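PDB 3U3B: computationally designed four-helix bundle protein, which is of unknown function but folds as a hyperthermostable, computationally designed four-helix bundle with a redesigned hydrophobic core. Local coordinates for residues D13-L18 against E51-M56; Q20-D25 against R44-M49; F58-K63 against T98-K103. All blocks are in the same frame, centred on the assembly; numbering follows the deposited sequence.

Contact 1. Residues D13-L18 against E51-M56; sequences DELKEL and EITETM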
ATOM      1  N   ASP A  13      -4.967  13.207   1.206  1.00 27.31           N
ATOM      2  CA  ASP A  13      -3.722  13.626   0.577  1.00 29.78           C
ATOM      3  C   ASP A  13      -2.527  12.882   1.197  1.00 27.64           C
ATOM      4  O   ASP A  13      -1.564  12.543   0.503  1.00 30.38           O
ATOM      5  CB  ASP A  13      -3.520  15.125   0.712  1.00 37.11           C
ATOM      6  CG  ASP A  13      -4.371  15.928  -0.267  1.00 46.61           C
ATOM      7  OD1 ASP A  13      -4.991  15.331  -1.174  1.00 50.83           O
ATOM      8  OD2 ASP A  13      -4.404  17.170  -0.135  1.00 50.80           O
ATOM      9  N   GLU A  14      -2.600  12.621   2.492  1.00 26.59           N
ATOM     10  CA  GLU A  14      -1.555  11.888   3.191  1.00 28.79           C
ATOM     11  C   GLU A  14      -1.501  10.449   2.694  1.00 23.45           C
ATOM     12  O   GLU A  14      -0.410   9.884   2.496  1.00 21.80           O
ATOM     13  CB  GLU A  14      -1.831  11.951   4.685  1.00 41.62           C
ATOM     14  CG  GLU A  14      -0.884  11.189   5.574  1.00 56.63           C
ATOM     15  CD  GLU A  14      -1.360  11.206   7.012  1.00 70.63           C
ATOM     16  OE1 GLU A  14      -2.568  11.438   7.219  1.00 72.92           O
ATOM     17  OE2 GLU A  14      -0.544  11.000   7.931  1.00 78.47           O
ATOM     18  N   LEU A  15      -2.675   9.867   2.460  1.00 21.82           N
ATOM     19  CA  LEU A  15      -2.768   8.497   1.984  1.00 23.94           C
ATOM     20  C   LEU A  15      -2.238   8.385   0.557  1.00 26.14           C
ATOM     21  O   LEU A  15      -1.550   7.408   0.209  1.00 25.31           O
ATOM     22  CB  LEU A  15      -4.194   7.982   2.055  1.00 22.32           C
ATOM     23  CG  LEU A  15      -4.690   7.588   3.448  1.00 23.78           C
ATOM     24  CD1 LEU A  15      -6.224   7.356   3.446  1.00 24.62           C
ATOM     25  CD2 LEU A  15      -3.938   6.380   3.996  1.00 24.27           C
ATOM     26  N   LYS A  16      -2.555   9.381  -0.269  1.00 29.14           N
ATOM     27  CA  LYS A  16      -2.030   9.441  -1.639  1.00 28.31           C
ATOM     28  C   LYS A  16      -0.509   9.598  -1.693  1.00 24.11           C
ATOM     29  O   LYS A  16       0.146   9.032  -2.584  1.00 25.38           O
ATOM     30  CB  LYS A  16      -2.686  10.587  -2.412  1.00 34.03           C
ATOM     31  CG  LYS A  16      -4.146  10.377  -2.677  1.00 36.90           C
ATOM     32  CD  LYS A  16      -4.736  11.601  -3.364  1.00 45.80           C
ATOM     33  CE  LYS A  16      -6.232  11.444  -3.616  1.00 52.69           C
ATOM     34  NZ  LYS A  16      -6.800  12.577  -4.429  1.00 61.90           N
ATOM     35  N   GLU A  17       0.063  10.364  -0.765  0.57 23.56           N
ATOM     36  CA  GLU A  17       1.522  10.494  -0.682  0.57 27.93           C
ATOM     37  C   GLU A  17       2.177   9.157  -0.288  0.57 23.84           C
ATOM     38  O   GLU A  17       3.206   8.757  -0.862  0.57 26.98           O
ATOM     39  CB  GLU A  17       1.925  11.611   0.290  0.57 30.53           C
ATOM     40  CG  GLU A  17       2.028  13.000  -0.356  0.57 49.42           C
ATOM     41  CD  GLU A  17       2.323  14.124   0.634  0.57 59.71           C
ATOM     42  OE1 GLU A  17       1.983  13.976   1.831  0.57 60.95           O
ATOM     43  OE2 GLU A  17       2.896  15.160   0.206  0.57 65.23           O
ATOM     44  N   LEU A  18       1.586   8.464   0.680  1.00 24.13           N
ATOM     45  CA  LEU A  18       2.083   7.151   1.076  1.00 23.83           C
ATOM     46  C   LEU A  18       2.001   6.152  -0.083  1.00 22.25           C
ATOM     47  O   LEU A  18       2.933   5.377  -0.278  1.00 22.48           O
ATOM     48  CB  LEU A  18       1.313   6.628   2.299  1.00 23.97           C
ATOM     49  CG  LEU A  18       1.508   7.445   3.567  1.00 28.84           C
ATOM     50  CD1 LEU A  18       0.494   7.039   4.608  1.00 28.02           C
ATOM     51  CD2 LEU A  18       2.932   7.268   4.104  1.00 32.07           C
ATOM     52  N   GLU A  51      -3.413   1.549   9.273  1.00 26.73           N
ATOM     53  CA  GLU A  51      -3.746   2.238  10.535  1.00 27.76           C
ATOM     54  C   GLU A  51      -4.645   3.458  10.252  1.00 28.22           C
ATOM     55  O   GLU A  51      -5.681   3.647  10.903  1.00 29.12           O
ATOM     56  CB  GLU A  51      -2.470   2.686  11.252  1.00 27.25           C
ATOM     57  CG  GLU A  51      -2.754   3.499  12.522  1.00 30.76           C
ATOM     58  CD  GLU A  51      -1.516   4.029  13.211  1.00 33.55           C
ATOM     59  OE1 GLU A  51      -0.394   3.903  12.661  1.00 35.05           O
ATOM     60  OE2 GLU A  51      -1.665   4.587  14.321  1.00 35.36           O
ATOM     61  N   ILE A  52      -4.246   4.298   9.301  1.00 28.54           N
ATOM     62  CA  ILE A  52      -5.039   5.486   8.960  1.00 29.83           C
ATOM     63  C   ILE A  52      -6.443   5.117   8.468  1.00 28.50           C
ATOM     64  O   ILE A  52      -7.442   5.709   8.925  1.00 28.95           O
ATOM     65  CB  ILE A  52      -4.333   6.355   7.906  1.00 29.53           C
ATOM     66  CG1 ILE A  52      -3.061   6.951   8.496  1.00 28.91           C
ATOM     67  CG2 ILE A  52      -5.273   7.466   7.355  1.00 32.03           C
ATOM     68  CD1 ILE A  52      -2.122   7.458   7.479  1.00 29.17           C
ATOM     69  N   THR A  53      -6.536   4.141   7.564  1.00 26.41           N
ATOM     70  CA  THR A  53      -7.843   3.776   7.010  1.00 30.73           C
ATOM     71  C   THR A  53      -8.768   3.207   8.081  1.00 32.83           C
ATOM     72  O   THR A  53      -9.994   3.415   8.025  1.00 33.07           O
ATOM     73  CB  THR A  53      -7.729   2.769   5.865  1.00 32.10           C
ATOM     74  OG1 THR A  53      -7.004   1.615   6.316  1.00 32.54           O
ATOM     75  CG2 THR A  53      -7.036   3.402   4.721  1.00 31.77           C
ATOM     76  N   GLU A  54      -8.188   2.528   9.073  1.00 32.25           N
ATOM     77  CA  GLU A  54      -8.997   1.995  10.158  1.00 37.64           C
ATOM     78  C   GLU A  54      -9.548   3.136  10.999  1.00 36.06           C
ATOM     79  O   GLU A  54     -10.702   3.110  11.414  1.00 42.53           O
ATOM     80  CB  GLU A  54      -8.195   1.056  11.060  1.00 37.83           C
ATOM     81  CG  GLU A  54      -7.841  -0.299  10.459  1.00 48.25           C
ATOM     82  CD  GLU A  54      -9.065  -1.119  10.039  1.00 69.40           C
ATOM     83  OE1 GLU A  54     -10.197  -0.589  10.047  1.00 84.47           O
ATOM     84  OE2 GLU A  54      -8.890  -2.311   9.690  1.00 74.27           O
ATOM     85  N   THR A  55      -8.708   4.126  11.264  1.00 35.54           N
ATOM     86  CA  THR A  55      -9.145   5.280  12.019  1.00 35.22           C
ATOM     87  C   THR A  55     -10.299   5.969  11.303  1.00 36.14           C
ATOM     88  O   THR A  55     -11.263   6.406  11.936  1.00 36.16           O
ATOM     89  CB  THR A  55      -7.986   6.269  12.227  1.00 40.08           C
ATOM     90  OG1 THR A  55      -6.931   5.616  12.951  1.00 40.53           O
ATOM     91  CG2 THR A  55      -8.451   7.482  13.007  1.00 42.27           C
ATOM     92  N   MET A  56     -10.195   6.065   9.984  1.00 33.75           N
ATOM     93  CA  MET A  56     -11.166   6.810   9.188  1.00 37.51           C
ATOM     94  C   MET A  56     -12.438   6.031   8.891  1.00 41.90           C
ATOM     95  O   MET A  56     -13.457   6.625   8.521  1.00 44.62           O
ATOM     96  CB  MET A  56     -10.524   7.250   7.868  1.00 37.45           C
ATOM     97  CG  MET A  56      -9.417   8.266   8.044  1.00 36.62           C
ATOM     98  SD  MET A  56      -9.882   9.626   9.142  1.00 55.94           S
ATOM     99  CE  MET A  56     -11.414  10.162   8.376  1.00 78.06           C
TER

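Contact 2. Residues Q20-D25 against R44-M49; sequences QNVNDD and RLVHTM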
ATOM      1  N   GLN A  20       2.053   6.886  -3.377  1.00 22.71           N
ATOM      2  CA  GLN A  20       3.103   7.259  -4.291  1.00 24.83           C
ATOM      3  C   GLN A  20       4.487   6.781  -3.783  1.00 25.35           C
ATOM      4  O   GLN A  20       5.321   6.345  -4.570  1.00 26.23           O
ATOM      5  CB  GLN A  20       3.106   8.768  -4.512  1.00 29.26           C
ATOM      6  CG  GLN A  20       4.092   9.190  -5.594  1.00 37.23           C
ATOM      7  CD  GLN A  20       3.849   8.441  -6.902  1.00 41.67           C
ATOM      8  OE1 GLN A  20       2.762   8.508  -7.470  1.00 47.04           O
ATOM      9  NE2 GLN A  20       4.852   7.704  -7.365  1.00 42.15           N
ATOM     10  N   ASN A  21       4.720   6.892  -2.472  1.00 24.89           N
ATOM     11  CA  ASN A  21       5.946   6.382  -1.845  1.00 27.51           C
ATOM     12  C   ASN A  21       6.110   4.873  -2.075  1.00 25.50           C
ATOM     13  O   ASN A  21       7.210   4.403  -2.403  1.00 25.96           O
ATOM     14  CB  ASN A  21       5.947   6.654  -0.329  1.00 33.02           C
ATOM     15  CG  ASN A  21       6.135   8.125   0.027  1.00 40.79           C
ATOM     16  OD1 ASN A  21       6.736   8.902  -0.720  1.00 49.86           O
ATOM     17  ND2 ASN A  21       5.651   8.501   1.211  1.00 39.40           N
ATOM     18  N   VAL A  22       5.023   4.115  -1.918  1.00 25.56           N
ATOM     19  CA  VAL A  22       5.048   2.673  -2.197  1.00 24.98           C
ATOM     20  C   VAL A  22       5.311   2.389  -3.696  1.00 24.94           C
ATOM     21  O   VAL A  22       6.121   1.519  -4.045  1.00 23.75           O
ATOM     22  CB  VAL A  22       3.754   1.935  -1.722  1.00 25.03           C
ATOM     23  CG1 VAL A  22       3.755   0.508  -2.198  1.00 22.88           C
ATOM     24  CG2 VAL A  22       3.658   1.941  -0.192  1.00 25.33           C
ATOM     25  N   ASN A  23       4.674   3.151  -4.569  1.00 23.19           N
ATOM     26  CA  ASN A  23       4.898   2.991  -5.987  1.00 24.51           C
ATOM     27  C   ASN A  23       6.340   3.292  -6.386  1.00 26.43           C
ATOM     28  O   ASN A  23       6.914   2.614  -7.257  1.00 27.52           O
ATOM     29  CB  ASN A  23       3.940   3.850  -6.777  1.00 28.75           C
ATOM     30  CG  ASN A  23       2.639   3.150  -7.002  1.00 32.24           C
ATOM     31  OD1 ASN A  23       2.621   1.946  -7.221  1.00 35.82           O
ATOM     32  ND2 ASN A  23       1.536   3.881  -6.926  1.00 34.65           N
ATOM     33  N   ASP A  24       6.914   4.306  -5.755  1.00 27.58           N
ATOM     34  CA  ASP A  24       8.312   4.679  -5.997  1.00 32.08           C
ATOM     35  C   ASP A  24       9.246   3.555  -5.531  1.00 31.16           C
ATOM     36  O   ASP A  24      10.207   3.224  -6.218  1.00 33.46           O
ATOM     37  CB  ASP A  24       8.635   6.009  -5.305  1.00 39.66           C
ATOM     38  CG  ASP A  24       8.030   7.235  -6.032  1.00 48.11           C
ATOM     39  OD1 ASP A  24       7.821   7.218  -7.267  1.00 48.32           O
ATOM     40  OD2 ASP A  24       7.728   8.229  -5.350  1.00 56.55           O
ATOM     41  N   ASP A  25       8.941   2.924  -4.395  1.00 29.20           N
ATOM     42  CA  ASP A  25       9.753   1.781  -3.931  1.00 30.13           C
ATOM     43  C   ASP A  25       9.544   0.516  -4.771  1.00 27.86           C
ATOM     44  O   ASP A  25      10.491  -0.248  -4.994  1.00 28.99           O
ATOM     45  CB  ASP A  25       9.502   1.485  -2.448  1.00 32.87           C
ATOM     46  CG  ASP A  25      10.188   2.487  -1.532  1.00 41.87           C
ATOM     47  OD1 ASP A  25      11.057   3.266  -2.007  1.00 44.42           O
ATOM     48  OD2 ASP A  25       9.871   2.480  -0.320  1.00 48.25           O
ATOM     49  N   ARG A  44       6.127  -1.583   5.817  1.00 22.32           N
ATOM     50  CA  ARG A  44       5.878  -0.575   6.871  1.00 20.63           C
ATOM     51  C   ARG A  44       5.031   0.631   6.388  1.00 20.39           C
ATOM     52  O   ARG A  44       4.247   1.188   7.168  1.00 21.40           O
ATOM     53  CB  ARG A  44       7.168  -0.138   7.585  1.00 19.88           C
ATOM     54  CG  ARG A  44       7.750  -1.231   8.516  1.00 20.21           C
ATOM     55  CD  ARG A  44       9.009  -0.802   9.281  1.00 23.08           C
ATOM     56  NE  ARG A  44      10.118  -0.506   8.360  1.00 23.98           N
ATOM     57  CZ  ARG A  44      11.142  -1.302   8.086  1.00 26.09           C
ATOM     58  NH1 ARG A  44      11.294  -2.477   8.679  1.00 28.93           N
ATOM     59  NH2 ARG A  44      12.054  -0.894   7.228  1.00 26.27           N
ATOM     60  N   LEU A  45       5.170   1.015   5.120  1.00 18.96           N
ATOM     61  CA  LEU A  45       4.347   2.041   4.520  1.00 20.78           C
ATOM     62  C   LEU A  45       2.895   1.593   4.450  1.00 22.17           C
ATOM     63  O   LEU A  45       1.982   2.355   4.838  1.00 25.70           O
ATOM     64  CB  LEU A  45       4.851   2.415   3.121  1.00 21.40           C
ATOM     65  CG  LEU A  45       6.107   3.284   3.101  1.00 26.64           C
ATOM     66  CD1 LEU A  45       6.752   3.257   1.708  1.00 29.95           C
ATOM     67  CD2 LEU A  45       5.820   4.720   3.539  1.00 29.96           C
ATOM     68  N   VAL A  46       2.677   0.367   3.990  1.00 22.54           N
ATOM     69  CA  VAL A  46       1.327  -0.169   3.873  1.00 21.04           C
ATOM     70  C   VAL A  46       0.666  -0.309   5.260  1.00 21.11           C
ATOM     71  O   VAL A  46      -0.539  -0.036   5.419  1.00 21.74           O
ATOM     72  CB  VAL A  46       1.329  -1.495   3.115  1.00 23.36           C
ATOM     73  CG1 VAL A  46      -0.043  -2.139   3.100  1.00 23.45           C
ATOM     74  CG2 VAL A  46       1.819  -1.286   1.675  1.00 23.47           C
ATOM     75  N   HIS A  47       1.449  -0.728   6.262  1.00 20.45           N
ATOM     76  CA  HIS A  47       0.966  -0.854   7.635  1.00 20.32           C
ATOM     77  C   HIS A  47       0.511   0.498   8.183  1.00 21.31           C
ATOM     78  O   HIS A  47      -0.471   0.595   8.945  1.00 21.60           O
ATOM     79  CB  HIS A  47       2.096  -1.430   8.500  1.00 23.37           C
ATOM     80  CG  HIS A  47       1.672  -1.891   9.852  1.00 24.61           C
ATOM     81  ND1 HIS A  47       1.723  -1.085  10.966  1.00 25.03           N
ATOM     82  CD2 HIS A  47       1.215  -3.092  10.282  1.00 25.96           C
ATOM     83  CE1 HIS A  47       1.291  -1.749  12.017  1.00 26.38           C
ATOM     84  NE2 HIS A  47       0.984  -2.973  11.633  1.00 26.99           N
ATOM     85  N   THR A  48       1.255   1.535   7.823  1.00 20.43           N
ATOM     86  CA  THR A  48       0.943   2.915   8.196  1.00 23.05           C
ATOM     87  C   THR A  48      -0.399   3.357   7.564  1.00 24.50           C
ATOM     88  O   THR A  48      -1.268   3.941   8.223  1.00 25.63           O
ATOM     89  CB  THR A  48       2.090   3.852   7.774  1.00 26.07           C
ATOM     90  OG1 THR A  48       3.275   3.508   8.506  1.00 27.02           O
ATOM     91  CG2 THR A  48       1.763   5.292   8.034  1.00 26.29           C
ATOM     92  N   MET A  49      -0.564   3.072   6.286  1.00 23.15           N
ATOM     93  CA  MET A  49      -1.811   3.376   5.580  1.00 24.62           C
ATOM     94  C   MET A  49      -3.004   2.648   6.178  1.00 25.16           C
ATOM     95  O   MET A  49      -4.091   3.214   6.290  1.00 27.32           O
ATOM     96  CB  MET A  49      -1.672   2.964   4.120  1.00 24.11           C
ATOM     97  CG  MET A  49      -0.656   3.768   3.362  1.00 25.32           C
ATOM     98  SD  MET A  49      -0.844   3.452   1.570  1.00 34.92           S
ATOM     99  CE  MET A  49      -0.109   1.849   1.346  1.00 42.99           C
TER

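Contact 3. Residues F58-K63 against T98-K103; sequences FSSVAK and TRELDK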
ATOM      1  N   PHE A  58     -12.509   3.677   6.602  1.00 35.54           N
ATOM      2  CA  PHE A  58     -12.428   3.320   5.184  1.00 34.64           C
ATOM      3  C   PHE A  58     -12.251   1.812   5.013  1.00 35.65           C
ATOM      4  O   PHE A  58     -11.187   1.340   4.627  1.00 31.97           O
ATOM      5  CB  PHE A  58     -11.256   4.038   4.505  1.00 32.21           C
ATOM      6  CG  PHE A  58     -11.384   5.539   4.461  1.00 35.70           C
ATOM      7  CD1 PHE A  58     -12.613   6.166   4.620  1.00 38.98           C
ATOM      8  CD2 PHE A  58     -10.268   6.323   4.249  1.00 34.90           C
ATOM      9  CE1 PHE A  58     -12.709   7.547   4.571  1.00 40.58           C
ATOM     10  CE2 PHE A  58     -10.362   7.704   4.199  1.00 37.46           C
ATOM     11  CZ  PHE A  58     -11.592   8.314   4.364  1.00 39.40           C
ATOM     12  N   SER A  59     -13.306   1.064   5.291  1.00 42.89           N
ATOM     13  CA  SER A  59     -13.236  -0.390   5.389  1.00 48.08           C
ATOM     14  C   SER A  59     -12.873  -1.105   4.088  1.00 48.69           C
ATOM     15  O   SER A  59     -12.192  -2.120   4.113  1.00 48.16           O
ATOM     16  CB  SER A  59     -14.581  -0.920   5.882  1.00 58.33           C
ATOM     17  OG  SER A  59     -15.622  -0.336   5.127  1.00 64.89           O
ATOM     18  N   SER A  60     -13.351  -0.597   2.960  1.00 49.03           N
ATOM     19  CA  SER A  60     -13.067  -1.232   1.675  1.00 50.31           C
ATOM     20  C   SER A  60     -11.590  -1.091   1.310  1.00 42.34           C
ATOM     21  O   SER A  60     -11.016  -1.977   0.677  1.00 40.69           O
ATOM     22  CB  SER A  60     -13.927  -0.625   0.570  1.00 54.10           C
ATOM     23  OG  SER A  60     -13.521   0.703   0.295  1.00 54.10           O
ATOM     24  N   VAL A  61     -10.982   0.026   1.700  1.00 39.63           N
ATOM     25  CA  VAL A  61      -9.568   0.240   1.421  1.00 32.81           C
ATOM     26  C   VAL A  61      -8.698  -0.619   2.357  1.00 30.56           C
ATOM     27  O   VAL A  61      -7.761  -1.284   1.921  1.00 29.55           O
ATOM     28  CB  VAL A  61      -9.201   1.719   1.583  1.00 32.84           C
ATOM     29  CG1 VAL A  61      -7.737   1.921   1.303  1.00 29.62           C
ATOM     30  CG2 VAL A  61     -10.059   2.587   0.654  1.00 34.05           C
ATOM     31  N   ALA A  62      -9.031  -0.594   3.640  1.00 29.73           N
ATOM     32  CA  ALA A  62      -8.345  -1.379   4.659  1.00 30.77           C
ATOM     33  C   ALA A  62      -8.241  -2.842   4.276  1.00 34.58           C
ATOM     34  O   ALA A  62      -7.197  -3.471   4.496  1.00 33.83           O
ATOM     35  CB  ALA A  62      -9.051  -1.239   5.976  1.00 33.09           C
ATOM     36  N   LYS A  63      -9.308  -3.393   3.703  1.00 39.32           N
ATOM     37  CA  LYS A  63      -9.309  -4.808   3.350  1.00 42.74           C
ATOM     38  C   LYS A  63      -8.319  -5.110   2.221  1.00 36.34           C
ATOM     39  O   LYS A  63      -7.712  -6.175   2.213  1.00 38.93           O
ATOM     40  CB  LYS A  63     -10.703  -5.288   2.940  1.00 53.27           C
ATOM     41  CG  LYS A  63     -11.770  -5.150   4.017  1.00 67.44           C
ATOM     42  CD  LYS A  63     -11.566  -6.083   5.211  1.00 80.14           C
ATOM     43  CE  LYS A  63     -12.698  -5.901   6.215  1.00 89.30           C
ATOM     44  NZ  LYS A  63     -14.023  -6.284   5.644  1.00 93.28           N
ATOM     45  N   THR A  98      -5.831   2.823  -4.891  1.00 26.95           N
ATOM     46  CA  THR A  98      -5.884   4.180  -5.392  1.00 28.62           C
ATOM     47  C   THR A  98      -7.276   4.521  -5.924  1.00 30.89           C
ATOM     48  O   THR A  98      -7.786   5.620  -5.664  1.00 33.16           O
ATOM     49  CB  THR A  98      -4.849   4.408  -6.491  1.00 32.48           C
ATOM     50  OG1 THR A  98      -3.552   4.376  -5.914  1.00 29.21           O
ATOM     51  CG2 THR A  98      -5.021   5.751  -7.121  1.00 37.48           C
ATOM     52  N   ARG A  99      -7.890   3.599  -6.665  1.00 29.98           N
ATOM     53  CA  ARG A  99      -9.228   3.862  -7.198  1.00 31.81           C
ATOM     54  C   ARG A  99     -10.237   4.001  -6.056  1.00 36.42           C
ATOM     55  O   ARG A  99     -11.063   4.930  -6.043  1.00 40.41           O
ATOM     56  CB  ARG A  99      -9.700   2.751  -8.136  1.00 30.00           C
ATOM     57  CG  ARG A  99      -8.897   2.644  -9.437  1.00 28.57           C
ATOM     58  CD  ARG A  99      -8.963   3.909 -10.249  1.00 29.31           C
ATOM     59  NE  ARG A  99      -8.415   3.728 -11.610  1.00 28.95           N
ATOM     60  CZ  ARG A  99      -8.581   4.601 -12.603  1.00 30.81           C
ATOM     61  NH1 ARG A  99      -9.281   5.712 -12.402  1.00 33.02           N
ATOM     62  NH2 ARG A  99      -8.071   4.371 -13.808  1.00 30.53           N
ATOM     63  N   GLU A 100     -10.195   3.046  -5.135  1.00 39.84           N
ATOM     64  CA  GLU A 100     -11.173   2.984  -4.047  1.00 44.43           C
ATOM     65  C   GLU A 100     -11.073   4.246  -3.211  1.00 43.88           C
ATOM     66  O   GLU A 100     -12.075   4.786  -2.734  1.00 48.11           O
ATOM     67  CB  GLU A 100     -10.930   1.742  -3.184  1.00 50.79           C
ATOM     68  CG  GLU A 100     -12.036   1.462  -2.188  1.00 63.05           C
ATOM     69  CD  GLU A 100     -13.360   1.166  -2.866  1.00 73.17           C
ATOM     70  OE1 GLU A 100     -13.349   0.478  -3.912  1.00 71.21           O
ATOM     71  OE2 GLU A 100     -14.405   1.631  -2.357  1.00 81.35           O
ATOM     72  N   LEU A 101      -9.851   4.725  -3.044  1.00 38.15           N
ATOM     73  CA  LEU A 101      -9.609   5.923  -2.281  1.00 40.32           C
ATOM     74  C   LEU A 101     -10.168   7.128  -3.009  1.00 40.81           C
ATOM     75  O   LEU A 101     -10.772   8.006  -2.398  1.00 41.07           O
ATOM     76  CB  LEU A 101      -8.111   6.088  -2.056  1.00 43.93           C
ATOM     77  CG  LEU A 101      -7.756   7.223  -1.114  1.00 52.78           C
ATOM     78  CD1 LEU A 101      -8.357   6.964   0.281  1.00 57.20           C
ATOM     79  CD2 LEU A 101      -6.255   7.380  -1.045  1.00 55.25           C
ATOM     80  N   ASP A 102      -9.976   7.165  -4.320  1.00 41.82           N
ATOM     81  CA  ASP A 102     -10.438   8.287  -5.141  1.00 45.64           C
ATOM     82  C   ASP A 102     -11.913   8.572  -4.902  1.00 52.69           C
ATOM     83  O   ASP A 102     -12.385   9.700  -5.086  1.00 56.00           O
ATOM     84  CB  ASP A 102     -10.207   7.986  -6.627  1.00 48.69           C
ATOM     85  CG  ASP A 102      -8.738   8.056  -7.020  1.00 58.54           C
ATOM     86  OD1 ASP A 102      -7.886   8.273  -6.127  1.00 65.40           O
ATOM     87  OD2 ASP A 102      -8.436   7.882  -8.225  1.00 62.20           O
ATOM     88  N   LYS A 103     -12.635   7.538  -4.494  1.00 57.44           N
ATOM     89  CA  LYS A 103     -14.054   7.651  -4.205  1.00 65.80           C
ATOM     90  C   LYS A 103     -14.356   8.345  -2.875  1.00 64.19           C
ATOM     91  O   LYS A 103     -15.530   8.508  -2.516  1.00 68.42           O
ATOM     92  CB  LYS A 103     -14.676   6.259  -4.186  1.00 67.82           C
ATOM     93  CG  LYS A 103     -14.648   5.556  -5.518  1.00 66.59           C
ATOM     94  CD  LYS A 103     -15.264   4.186  -5.374  1.00 70.73           C
ATOM     95  CE  LYS A 103     -15.355   3.463  -6.699  1.00 76.39           C
ATOM     96  NZ  LYS A 103     -15.889   2.083  -6.510  1.00 82.97           N
TER

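Contact 1. Residues D13-L18 against E51-M56
Ile52 is the side chain that the residues of 13-18 close around: CG2 goes to Leu15, while CD1 is shared by Leu18 and Glu14. With chi1 at -66°, CG2 lies anti to the backbone N and runs beside Leu15, the two side chains antiparallel and flank to flank; CG2 comes to 3.8 Å from Leu15 CD2. The other branch carries CD1 outward to meet Leu18 tip to tip, with Ile52 CD1 3.9 Å from Leu18 CD1. Glu14 covers that same methyl from the solvent side. Its extended chain crosses Ile52 so that the flat carboxylate presents a face to the methyl, Glu14 CD standing 3.9 Å from Ile52 CD1 and both oxygens at nearly the same range. The other methyl of Leu15, CD1, approaches Thr53 CG2 at 4.2 Å, while the Thr53 hydroxyl bonds back to Lys50 O of its own helix. Leu15 also touches Met49 and Leu101, so it lies deeper in the bundle than Glu14. Cutting Leu15 back to an alanine is likely to open a gap beside Ile52 CG2 and take away its main partner on 13-18. No hydrogen bond joins the two antiparallel segments, whose axes approach to 11.3 Å at their closest. Cohesion here therefore rests on branched aliphatic contacts, and the exposed carboxylate at the margin, with no polar mate across the contact, adds van der Waals contact but no directed bond.

Contact 2. Residues Q20-D25 against R44-M49
The Asp25 side chain runs nearly perpendicular to that of Leu45, and Leu45 CD1 comes to 3.8 Å from Asp25 OD2, lying obliquely out of the carboxylate plane. Asn21, one turn earlier, offers its aliphatic CB to the same methyl, at 4.0 Å from Leu45 CD1. Two flat groups, the Gln20 amide and the Asp24 carboxylate, meet on the side of 20-25 turned away from 44-49. There Gln20 NE2 bonds to Asp24 OD1 at 3.0 Å, reaching it from above the carboxylate plane (56° out of it) while the acceptor lies close to the amide plane of Gln20.

Between the two helices, Val22 does most of the work. Its CG2, held anti to the carbonyl carbon by chi1 of 172°, presses against Leu45 CB at 3.6 Å, the two side chains lying alongside and pointing opposite ways. The same methyl meets Val46 CG2 at 4.2 Å and Met49 CE at 4.1 Å, the methionine bending at chi3 to bring its methyl in. On the outer flank, Thr48 OG1 donates to Arg44 O at 2.8 Å, from the face opposite to the one used by Thr48 N.

Val22 touches Ile42 as well, which makes it a knob in the hole formed by Ile42, Leu45, Val46 and Met49. Leu94 of helix 84-102 also packs against Val22, and Leu65 of helix 59-76 touches both Val46 and Met49, so all four helices converge here.

Contact 3. Residues F58-K63 against T98-K103
Ser60 and Glu100 supply the polar part of this contact. Ser60 OG makes at most a weak hydrogen bond to Glu100 OE2 (2.9 Å), its proton having another acceptor within reach; OG also lies close against Glu100 CG. The hydroxyl faces segment 98-103 because chi1 of 70° sets OG between the backbone N and the carbonyl carbon. Glu100 comes to meet it through a bend at chi2 (63°), which brings the carboxylate down beside the serine. The other oxygen, Glu100 OE1, forms a long salt bridge of 4.0 Å with Lys103 NZ, so the charge has a distant mate on its own segment.

Apolar contact lies further in. Val61 CG2 packs on the aliphatic stem of Glu100, 3.6 Å from Glu100 CG and 4.0 Å from Glu100 CB, each side chain passing the flank of the other. Next to it, Leu101 CD1 approaches the Phe58 ring obliquely and loosely, at 4.5 Å from Phe58 CD2. Leu101 also reaches Ile19 of helix 3-30, while Phe58 touches Thr53.

Backbone bonds fix the start of the helix: Phe58, at the N-cap position, accepts at O from Ala62 N at 3.1 Å. The segments run antiparallel at 169°, their axes approaching to 9.4 Å. Polar groups thus lie outside and aliphatic ones within; this antiparallel pairing of 59-76 with 84-102 is part of the four-helix bundle, the fold of Hpt domains, a family this designed sequence matches.

Contacts 1 and 2 both join helix 3-30 to helix 36-56, contact 2 being nested inside the loop that contact 1 closes. Their centres are 10 Å apart, and Leu18 packs on Met49 and Leu45, making one continuous interface. Contact 3 follows in series and pairs helix 59-76 with helix 84-102. Its centre is also 10 Å from that of contact 1, and the two are joined by a probable hydrogen bond from Phe58 N to Thr53 O and by Leu15 packing on Leu101. Contacts 2 and 3 do not touch, their nearest atoms being about 5 Å apart. The touches between contacts 1 and 3 link the two helix pairs of the single-chain bundle into one core.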